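Local coordinates for attachment protein G3P (Enterobacteria phage Ike, PDB 4EO0) that sits at the tip of the filamentous phage and probably binds the host N-pilus to begin infection, at residues 70-83 / 95-107. Numbering follows the deposited sequence.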
loop_
_atom_site.group_PDB
_atom_site.type_symbol
_atom_site.label_atom_id
_atom_site.label_comp_id
_atom_site.label_asym_id
_atom_site.label_seq_id
_atom_site.Cartn_x
_atom_site.Cartn_y
_atom_site.Cartn_z
ATOM N N SER A 70 -22.183 -14.623 -11.873
ATOM C CA SER A 70 -20.741 -14.690 -11.710
ATOM C C SER A 70 -20.346 -14.665 -10.249
ATOM O O SER A 70 -21.123 -14.256 -9.390
ATOM C CB SER A 70 -20.080 -13.505 -12.418
ATOM O OG SER A 70 -20.284 -13.514 -13.821
ATOM N N GLN A 71 -19.110 -15.101 -9.983
ATOM C CA GLN A 71 -18.435 -15.007 -8.695
ATOM C C GLN A 71 -17.394 -13.904 -8.922
ATOM O O GLN A 71 -17.047 -13.623 -10.076
ATOM C CB GLN A 71 -17.719 -16.316 -8.329
ATOM C CG GLN A 71 -18.672 -17.445 -7.922
ATOM C CD GLN A 71 -19.191 -17.319 -6.507
ATOM O OE1 GLN A 71 -20.351 -16.964 -6.273
ATOM N NE2 GLN A 71 -18.358 -17.648 -5.533
ATOM N N PHE A 72 -16.925 -13.258 -7.850
ATOM C CA PHE A 72 -15.966 -12.171 -7.986
ATOM C C PHE A 72 -14.815 -12.384 -7.058
ATOM O O PHE A 72 -14.954 -13.064 -6.030
ATOM C CB PHE A 72 -16.627 -10.797 -7.677
ATOM C CG PHE A 72 -17.926 -10.609 -8.412
ATOM C CD1 PHE A 72 -17.938 -10.274 -9.762
ATOM C CD2 PHE A 72 -19.137 -10.868 -7.785
ATOM C CE1 PHE A 72 -19.136 -10.232 -10.471
ATOM C CE2 PHE A 72 -20.330 -10.805 -8.491
ATOM C CZ PHE A 72 -20.322 -10.462 -9.820
ATOM N N ARG A 73 -13.654 -11.840 -7.433
ATOM C CA ARG A 73 -12.487 -11.904 -6.586
ATOM C C ARG A 73 -11.605 -10.723 -6.798
ATOM O O ARG A 73 -11.619 -10.100 -7.863
ATOM C CB ARG A 73 -11.721 -13.230 -6.746
ATOM C CG ARG A 73 -10.930 -13.310 -8.028
ATOM C CD ARG A 73 -10.270 -14.644 -8.207
ATOM N NE ARG A 73 -9.373 -14.576 -9.349
ATOM C CZ ARG A 73 -8.576 -15.559 -9.747
ATOM N NH1 ARG A 73 -8.591 -16.733 -9.120
ATOM N NH2 ARG A 73 -7.793 -15.394 -10.802
ATOM N N LEU A 74 -10.771 -10.471 -5.799
ATOM C CA LEU A 74 -9.737 -9.459 -5.867
ATOM C C LEU A 74 -8.394 -10.187 -5.900
ATOM O O LEU A 74 -8.093 -11.003 -5.016
ATOM C CB LEU A 74 -9.831 -8.522 -4.655
ATOM C CG LEU A 74 -8.664 -7.556 -4.473
ATOM C CD1 LEU A 74 -8.644 -6.445 -5.548
ATOM C CD2 LEU A 74 -8.716 -6.956 -3.114
ATOM N N VAL A 75 -7.592 -9.910 -6.929
ATOM C CA VAL A 75 -6.267 -10.488 -7.022
ATOM C C VAL A 75 -5.331 -9.335 -6.696
ATOM O O VAL A 75 -5.290 -8.358 -7.447
ATOM C CB VAL A 75 -5.934 -11.128 -8.404
ATOM C CG1 VAL A 75 -4.474 -11.608 -8.451
ATOM C CG2 VAL A 75 -6.874 -12.281 -8.721
ATOM N N THR A 76 -4.595 -9.433 -5.569
ATOM C CA THR A 76 -3.687 -8.381 -5.113
ATOM C C THR A 76 -2.249 -8.812 -5.392
ATOM O O THR A 76 -1.933 -9.979 -5.176
ATOM C CB THR A 76 -3.914 -8.120 -3.607
ATOM O OG1 THR A 76 -5.309 -7.952 -3.329
ATOM C CG2 THR A 76 -3.178 -6.906 -3.105
ATOM N N GLY A 77 -1.410 -7.872 -5.811
ATOM C CA GLY A 77 -0.002 -8.161 -6.025
ATOM C C GLY A 77 0.606 -8.649 -4.721
ATOM O O GLY A 77 0.111 -8.309 -3.643
ATOM N N ASP A 78 1.569 -9.554 -4.820
ATOM C CA ASP A 78 2.241 -10.137 -3.649
ATOM C C ASP A 78 3.054 -9.089 -2.902
ATOM O O ASP A 78 3.101 -9.090 -1.669
ATOM C CB ASP A 78 3.156 -11.303 -4.081
ATOM C CG ASP A 78 2.417 -12.440 -4.774
ATOM O OD1 ASP A 78 1.256 -12.703 -4.404
ATOM O OD2 ASP A 78 3.034 -13.115 -5.625
ATOM N N THR A 79 3.691 -8.207 -3.645
ATOM C CA THR A 79 4.577 -7.165 -3.118
ATOM C C THR A 79 4.210 -5.808 -3.709
ATOM O O THR A 79 3.604 -5.730 -4.786
ATOM C CB THR A 79 6.061 -7.517 -3.398
ATOM O OG1 THR A 79 6.271 -7.636 -4.811
ATOM C CG2 THR A 79 6.535 -8.789 -2.655
ATOM N N CYS A 80 4.602 -4.753 -3.019
ATOM C CA CYS A 80 4.331 -3.391 -3.450
ATOM C C CYS A 80 5.484 -2.862 -4.242
ATOM O O CYS A 80 6.571 -3.443 -4.212
ATOM C CB CYS A 80 4.073 -2.493 -2.242
ATOM S SG CYS A 80 2.484 -2.782 -1.447
ATOM N N VAL A 81 5.241 -1.721 -4.911
ATOM C CA VAL A 81 6.238 -0.867 -5.564
ATOM C C VAL A 81 6.231 0.406 -4.706
ATOM O O VAL A 81 5.155 0.945 -4.394
ATOM C CB VAL A 81 5.965 -0.568 -7.046
ATOM C CG1 VAL A 81 6.971 0.462 -7.598
ATOM C CG2 VAL A 81 6.000 -1.853 -7.855
ATOM N N TYR A 82 7.419 0.855 -4.317
ATOM C CA TYR A 82 7.607 2.023 -3.455
ATOM C C TYR A 82 8.259 3.163 -4.183
ATOM O O TYR A 82 8.987 2.939 -5.150
ATOM C CB TYR A 82 8.474 1.659 -2.230
ATOM C CG TYR A 82 7.973 0.463 -1.461
ATOM C CD1 TYR A 82 8.281 -0.832 -1.868
ATOM C CD2 TYR A 82 7.146 0.621 -0.350
ATOM C CE1 TYR A 82 7.787 -1.944 -1.180
ATOM C CE2 TYR A 82 6.651 -0.482 0.347
ATOM C CZ TYR A 82 6.957 -1.763 -0.086
ATOM O OH TYR A 82 6.502 -2.858 0.599
ATOM N N ASN A 83 8.039 4.393 -3.705
ATOM C CA ASN A 83 8.698 5.579 -4.288
ATOM C C ASN A 83 9.890 6.059 -3.441
ATOM O O ASN A 83 10.312 7.209 -3.552
ATOM C CB ASN A 83 7.685 6.706 -4.532
ATOM C CG ASN A 83 7.178 7.380 -3.274
ATOM O OD1 ASN A 83 7.351 6.895 -2.164
ATOM N ND2 ASN A 83 6.544 8.520 -3.419
ATOM N N ILE A 95 6.828 7.715 2.338
ATOM C CA ILE A 95 6.987 6.777 1.225
ATOM C C ILE A 95 5.605 6.233 0.933
ATOM O O ILE A 95 4.887 5.863 1.859
ATOM C CB ILE A 95 7.986 5.627 1.526
ATOM C CG1 ILE A 95 9.420 6.162 1.567
ATOM C CG2 ILE A 95 7.894 4.480 0.506
ATOM C CD1 ILE A 95 10.474 5.187 2.142
ATOM N N ARG A 96 5.251 6.139 -0.353
ATOM C CA ARG A 96 4.000 5.569 -0.826
ATOM C C ARG A 96 4.293 4.139 -1.206
ATOM O O ARG A 96 5.257 3.898 -1.924
ATOM C CB ARG A 96 3.550 6.306 -2.083
ATOM C CG ARG A 96 3.064 7.713 -1.834
ATOM C CD ARG A 96 2.612 8.373 -3.119
ATOM N NE ARG A 96 1.996 9.666 -2.813
ATOM C CZ ARG A 96 0.683 9.851 -2.724
ATOM N NH1 ARG A 96 -0.154 8.848 -2.972
ATOM N NH2 ARG A 96 0.196 11.045 -2.420
ATOM N N ALA A 97 3.492 3.197 -0.700
ATOM C CA ALA A 97 3.536 1.769 -1.045
ATOM C C ALA A 97 2.307 1.579 -1.924
ATOM O O ALA A 97 1.196 1.872 -1.499
ATOM C CB ALA A 97 3.416 0.908 0.218
ATOM N N GLN A 98 2.517 1.166 -3.164
ATOM C CA GLN A 98 1.409 0.927 -4.090
ATOM C C GLN A 98 1.299 -0.550 -4.396
ATOM O O GLN A 98 2.295 -1.193 -4.749
ATOM C CB GLN A 98 1.562 1.713 -5.398
ATOM C CG GLN A 98 1.211 3.203 -5.261
ATOM C CD GLN A 98 1.515 4.011 -6.484
ATOM O OE1 GLN A 98 1.816 3.483 -7.566
ATOM N NE2 GLN A 98 1.366 5.314 -6.364
ATOM N N VAL A 99 0.083 -1.102 -4.252
ATOM C CA VAL A 99 -0.173 -2.490 -4.630
ATOM C C VAL A 99 -1.141 -2.511 -5.825
ATOM O O VAL A 99 -2.097 -1.696 -5.889
ATOM C CB VAL A 99 -0.628 -3.390 -3.436
ATOM C CG1 VAL A 99 -2.104 -3.165 -3.051
ATOM C CG2 VAL A 99 -0.374 -4.880 -3.747
ATOM N N GLU A 100 -0.966 -3.487 -6.722
ATOM C CA GLU A 100 -1.956 -3.654 -7.785
ATOM C C GLU A 100 -3.123 -4.461 -7.227
ATOM O O GLU A 100 -2.904 -5.468 -6.565
ATOM C CB GLU A 100 -1.361 -4.380 -9.017
ATOM C CG GLU A 100 -0.306 -3.615 -9.822
ATOM C CD GLU A 100 0.108 -4.320 -11.095
ATOM O OE1 GLU A 100 -0.148 -5.540 -11.211
ATOM O OE2 GLU A 100 0.684 -3.656 -11.987
ATOM N N GLY A 101 -4.345 -3.988 -7.455
ATOM C CA GLY A 101 -5.581 -4.658 -7.046
ATOM C C GLY A 101 -6.401 -4.833 -8.304
ATOM O O GLY A 101 -6.807 -3.848 -8.912
ATOM N N ASP A 102 -6.607 -6.086 -8.722
ATOM C CA ASP A 102 -7.324 -6.460 -9.928
ATOM C C ASP A 102 -8.644 -7.099 -9.537
ATOM O O ASP A 102 -8.678 -8.211 -9.004
ATOM C CB ASP A 102 -6.469 -7.475 -10.688
ATOM C CG ASP A 102 -6.963 -7.818 -12.076
ATOM O OD1 ASP A 102 -7.977 -7.213 -12.516
ATOM O OD2 ASP A 102 -6.326 -8.663 -12.736
ATOM N N ILE A 103 -9.736 -6.405 -9.833
ATOM C CA ILE A 103 -11.084 -6.882 -9.548
ATOM C C ILE A 103 -11.517 -7.742 -10.721
ATOM O O ILE A 103 -11.474 -7.293 -11.872
ATOM C CB ILE A 103 -11.998 -5.662 -9.323
ATOM C CG1 ILE A 103 -11.578 -4.900 -8.050
ATOM C CG2 ILE A 103 -13.468 -6.122 -9.233
ATOM C CD1 ILE A 103 -12.310 -3.564 -7.863
ATOM N N GLN A 104 -11.822 -9.003 -10.437
ATOM C CA GLN A 104 -12.162 -9.975 -11.470
ATOM C C GLN A 104 -13.522 -10.632 -11.295
ATOM O O GLN A 104 -14.096 -10.643 -10.197
ATOM C CB GLN A 104 -11.079 -11.085 -11.519
ATOM C CG GLN A 104 -9.649 -10.606 -11.764
ATOM C CD GLN A 104 -8.652 -11.721 -11.855
ATOM O OE1 GLN A 104 -8.893 -12.858 -11.451
ATOM N NE2 GLN A 104 -7.469 -11.397 -12.340
ATOM N N ARG A 105 -14.032 -11.201 -12.401
ATOM C CA ARG A 105 -15.289 -11.940 -12.401
ATOM C C ARG A 105 -15.098 -13.266 -13.131
ATOM O O ARG A 105 -14.264 -13.369 -14.030
ATOM C CB ARG A 105 -16.447 -11.130 -13.012
ATOM C CG ARG A 105 -16.496 -11.119 -14.538
ATOM C CD ARG A 105 -17.598 -10.225 -15.027
ATOM N NE ARG A 105 -17.596 -10.130 -16.481
ATOM C CZ ARG A 105 -18.356 -10.868 -17.284
ATOM N NH1 ARG A 105 -19.198 -11.762 -16.776
ATOM N NH2 ARG A 105 -18.276 -10.722 -18.598
ATOM N N SER A 106 -15.861 -14.270 -12.738
ATOM C CA SER A 106 -15.803 -15.573 -13.401
ATOM C C SER A 106 -16.677 -15.453 -14.657
ATOM O O SER A 106 -17.695 -14.755 -14.626
ATOM C CB SER A 106 -16.309 -16.677 -12.481
ATOM O OG SER A 106 -17.651 -16.438 -12.100
ATOM N N VAL A 107 -16.249 -16.041 -15.780
ATOM C CA VAL A 107 -17.023 -15.945 -17.025
ATOM C C VAL A 107 -17.399 -17.345 -17.532
ATOM O O VAL A 107 -16.505 -18.175 -17.707
ATOM C CB VAL A 107 -16.349 -15.056 -18.119
ATOM C CG1 VAL A 107 -17.209 -14.978 -19.383
ATOM C CG2 VAL A 107 -16.083 -13.646 -17.596
HETATM O O HOH W 1 4.687 3.576 -4.759
#
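Arg73 and Gln104 meet through complementary torsions: chi1 of 75° sets CG of Arg73 between its own backbone N and carbonyl carbon, and from there the chain runs fully extended, while Gln104 turns CG beside its backbone N and stretches out to meet it. OE1 of Gln104 accepts hydrogen bonds from both NE and NH2 of Arg73, each 2.8 Å long and in the guanidinium plane, with the guanidinium and amide planes turned 30° from each other. The same amide is held at its other end, since NE2 donates to Asp102 OD2, 3.0 Å away, from above the carboxylate plane. CG2 of Val75 packs along the amide, 3.4 Å from Gln104 OE1. Trp4 of strand 4-6 adds a cation-pi contact to Arg73, and Ser6 bonds the other carboxylate oxygen of Asp102.

In the antiparallel sheet of this pilus-binding domain, strands 72-76 and 81-82 pair in succession with the long strand 94-106. Arg73 faces Gln104 and Val75 faces Asp102 as hydrogen-bonded pairs. On the opposite face Leu74 sits by Ile103 and, like Tyr82, touches helix 38-66. At the Ser70 end, Gln71 N gives an almost straight bond (177°) to Ser106 OG.

Beyond Gly77, whose N bonds Glu100 O, the register slips by two residues, and a second short ladder pairs Val81 with Gln98. There Cys80 SG rests 3.7 Å from Val99 CB, and its disulfide to Cys45 links segment 70-83 to the helix. Tyr82 brings CE2 to 3.5 Å from Ala97 CB. Asn83 OD1 takes the N-H of Arg96.

With the amide bonded at both ends, its rotation is fixed; the positive charge of Arg73 at OE1 and the negative charge of Asp102 at NE2 probably polarise it in the same sense, so that it relays between them.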